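Side-chain contact in 3-ketosteroid-delta4-5alpha-dehydrogenase (Rhodococcus jostii, PDB 4AT2), which probably uses FAD to introduce the delta-4 double bond into 5alpha-3-ketosteroids during steroid catabolism: residues A[154-159]-A[337-342]. Residues are numbered along the deposited sequence; the frame is centred on the assembly and turned at random.
Sequences PGWEPP and DTYSGR. With ASD (4-androstene-3-17-dione), chain B.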
loop_
_atom_site.group_PDB
_atom_site.type_symbol
_atom_site.label_atom_id
_atom_site.label_comp_id
_atom_site.label_asym_id
_atom_site.label_seq_id
_atom_site.Cartn_x
_atom_site.Cartn_y
_atom_site.Cartn_z
ATOM N N PRO A 154 20.386 -6.731 -21.741
ATOM C CA PRO A 154 19.925 -6.528 -20.370
ATOM C C PRO A 154 20.889 -5.649 -19.586
ATOM O O PRO A 154 22.118 -5.801 -19.712
ATOM C CB PRO A 154 19.912 -7.949 -19.795
ATOM C CG PRO A 154 19.718 -8.824 -21.001
ATOM C CD PRO A 154 20.575 -8.161 -22.042
ATOM N N GLY A 155 20.337 -4.732 -18.794
ATOM C CA GLY A 155 21.151 -3.848 -17.966
ATOM C C GLY A 155 20.298 -2.794 -17.288
ATOM O O GLY A 155 19.110 -2.668 -17.577
ATOM N N TRP A 156 20.922 -2.036 -16.396
ATOM C CA TRP A 156 20.249 -0.979 -15.655
ATOM C C TRP A 156 20.288 0.336 -16.386
ATOM O O TRP A 156 19.414 1.184 -16.195
ATOM C CB TRP A 156 20.902 -0.825 -14.289
ATOM C CG TRP A 156 20.496 -1.856 -13.268
ATOM C CD1 TRP A 156 21.297 -2.840 -12.678
ATOM C CD2 TRP A 156 19.180 -2.011 -12.633
ATOM N NE1 TRP A 156 20.576 -3.566 -11.762
ATOM C CE2 TRP A 156 19.306 -3.120 -11.684
ATOM C CE3 TRP A 156 17.953 -1.354 -12.745
ATOM C CZ2 TRP A 156 18.239 -3.537 -10.885
ATOM C CZ3 TRP A 156 16.883 -1.789 -11.944
ATOM C CH2 TRP A 156 17.029 -2.852 -11.029
ATOM N N GLU A 157 21.307 0.522 -17.221
ATOM C CA GLU A 157 21.402 1.693 -18.098
ATOM C C GLU A 157 22.312 1.401 -19.297
ATOM O O GLU A 157 23.020 0.391 -19.309
ATOM C CB GLU A 157 21.879 2.936 -17.330
ATOM C CG GLU A 157 23.044 2.730 -16.388
ATOM C CD GLU A 157 23.305 3.955 -15.516
ATOM O OE1 GLU A 157 23.694 5.008 -16.069
ATOM O OE2 GLU A 157 23.124 3.869 -14.281
ATOM N N PRO A 158 22.275 2.264 -20.328
ATOM C CA PRO A 158 23.166 2.019 -21.462
ATOM C C PRO A 158 24.620 2.154 -20.986
ATOM O O PRO A 158 24.931 3.127 -20.294
ATOM C CB PRO A 158 22.800 3.145 -22.441
ATOM C CG PRO A 158 21.451 3.622 -22.016
ATOM C CD PRO A 158 21.451 3.471 -20.525
ATOM N N PRO A 159 25.480 1.167 -21.295
ATOM C CA PRO A 159 26.905 1.254 -20.929
ATOM C C PRO A 159 27.620 2.393 -21.641
ATOM O O PRO A 159 28.611 2.919 -21.125
ATOM C CB PRO A 159 27.480 -0.088 -21.394
ATOM C CG PRO A 159 26.476 -0.651 -22.338
ATOM C CD PRO A 159 25.147 -0.165 -21.830
ATOM N N ASP A 337 14.171 -12.190 -17.658
ATOM C CA ASP A 337 14.456 -11.176 -18.673
ATOM C C ASP A 337 13.569 -9.941 -18.566
ATOM O O ASP A 337 13.662 -9.043 -19.398
ATOM C CB ASP A 337 14.410 -11.775 -20.090
ATOM C CG ASP A 337 13.050 -12.358 -20.452
ATOM O OD1 ASP A 337 12.194 -12.535 -19.551
ATOM O OD2 ASP A 337 12.844 -12.627 -21.654
ATOM N N THR A 338 12.743 -9.864 -17.527
ATOM C CA THR A 338 11.995 -8.628 -17.324
ATOM C C THR A 338 12.898 -7.542 -16.748
ATOM O O THR A 338 14.063 -7.790 -16.422
ATOM C CB THR A 338 10.698 -8.813 -16.490
ATOM O OG1 THR A 338 9.926 -7.600 -16.568
ATOM C CG2 THR A 338 11.010 -9.104 -15.028
ATOM N N TYR A 339 12.357 -6.329 -16.672
ATOM C CA TYR A 339 13.030 -5.195 -16.053
ATOM C C TYR A 339 13.487 -5.553 -14.636
ATOM O O TYR A 339 12.717 -6.092 -13.840
ATOM C CB TYR A 339 12.035 -4.027 -16.032
ATOM C CG TYR A 339 12.422 -2.800 -15.231
ATOM C CD1 TYR A 339 13.664 -2.199 -15.389
ATOM C CD2 TYR A 339 11.510 -2.221 -14.344
ATOM C CE1 TYR A 339 14.006 -1.063 -14.661
ATOM C CE2 TYR A 339 11.833 -1.081 -13.624
ATOM C CZ TYR A 339 13.086 -0.515 -13.791
ATOM O OH TYR A 339 13.417 0.620 -13.078
ATOM N N SER A 340 14.739 -5.253 -14.318
ATOM C CA SER A 340 15.250 -5.647 -13.005
ATOM C C SER A 340 14.559 -4.917 -11.836
ATOM O O SER A 340 14.546 -5.422 -10.720
ATOM C CB SER A 340 16.780 -5.597 -12.964
ATOM O OG SER A 340 17.314 -6.710 -13.688
ATOM N N GLY A 341 13.945 -3.760 -12.120
ATOM C CA GLY A 341 13.079 -3.084 -11.146
ATOM C C GLY A 341 11.829 -3.888 -10.823
ATOM O O GLY A 341 11.370 -3.899 -9.686
ATOM N N ARG A 342 11.270 -4.550 -11.841
ATOM C CA ARG A 342 10.122 -5.419 -11.641
ATOM C C ARG A 342 10.563 -6.643 -10.850
ATOM O O ARG A 342 9.867 -7.075 -9.935
ATOM C CB ARG A 342 9.508 -5.822 -12.989
ATOM C CG ARG A 342 8.291 -6.721 -12.854
ATOM C CD ARG A 342 7.476 -6.786 -14.147
ATOM N NE ARG A 342 6.433 -7.787 -13.983
ATOM C CZ ARG A 342 5.250 -7.558 -13.422
ATOM N NH1 ARG A 342 4.924 -6.340 -12.995
ATOM N NH2 ARG A 342 4.387 -8.560 -13.296
HETATM C C1 ASD B . 16.447 3.856 -10.282
HETATM C C10 ASD B . 17.285 2.904 -11.154
HETATM C C11 ASD B . 18.512 1.975 -9.075
HETATM C C12 ASD B . 19.835 1.602 -8.364
HETATM C C13 ASD B . 20.779 0.887 -9.326
HETATM C C14 ASD B . 20.990 1.772 -10.553
HETATM C C15 ASD B . 22.251 1.229 -11.240
HETATM C C16 ASD B . 23.185 0.893 -10.064
HETATM C C17 ASD B . 22.212 0.750 -8.905
HETATM C C18 ASD B . 20.309 -0.544 -9.611
HETATM C C19 ASD B . 16.525 1.591 -11.363
HETATM C C2 ASD B . 15.124 4.317 -10.931
HETATM C C3 ASD B . 15.302 4.690 -12.387
HETATM C C4 ASD B . 16.588 4.380 -13.062
HETATM C C5 ASD B . 17.486 3.518 -12.530
HETATM C C6 ASD B . 18.687 3.134 -13.385
HETATM C C7 ASD B . 19.958 2.951 -12.557
HETATM C C8 ASD B . 19.712 2.014 -11.374
HETATM C C9 ASD B . 18.648 2.664 -10.454
HETATM O O1 ASD B . 14.404 5.268 -12.999
HETATM O O2 ASD B . 22.550 0.522 -7.750
HETATM O O HOH W 1 16.805 -4.162 -15.877
#
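Trp156, in an irregular loop, faces the first turn of helix 340-350 with its CA 7.3 Å from that of Ser340, and a water joins the two backbones, accepting from Ser340 N and donating to Gly155 O. The indole is sandwiched between Ser340 of the helix and the C18 methyl of the steroid, a worked example of an aromatic side chain used on both faces. Over one face lies the steroid's angular methyl C18, 3.4 Å above the plane and near the centre of the ring system. The opposite face meets Ser340, whose CB makes a CH-pi contact 3.6 Å from the centroid of the six-membered ring, offset toward the rim near CZ2 and CH2. With CG set anti to the carbonyl carbon (chi1 -79°), Trp156 sends its benzo end toward the helix start, where CH2 comes within 3.4 Å of Gly341 N and CZ3 lies 4.0 Å from Tyr339 CE1. The second angular methyl, steroid C19, rests against the same end, 3.4 Å from Trp156 CZ3. Tyr339, the N-cap residue, turns one ring face to the helix start, with Gly341 N over its centre. Tyr339 OH lies 3.7 Å from steroid C19 and is hydrogen-bonded to Ser488, another pocket residue. Trp156 NE1 makes a weak hydrogen bond to Cys315 O, while Pro317 of helix 317-320 touches both Trp156 and Ser340. With an alanine at Trp156, a gap would probably open between Ser340 CB and the C18 methyl, leaving the C18 and C19 methyls without this aromatic surface and Cys315 O without this donor. The chemistry across the segments is thus mainly apolar, with a single bridging water, consistent with a pocket wall that fits the methyl-bearing steroid skeleton by shape, while Tyr486 hydrogen-bonds the ligand.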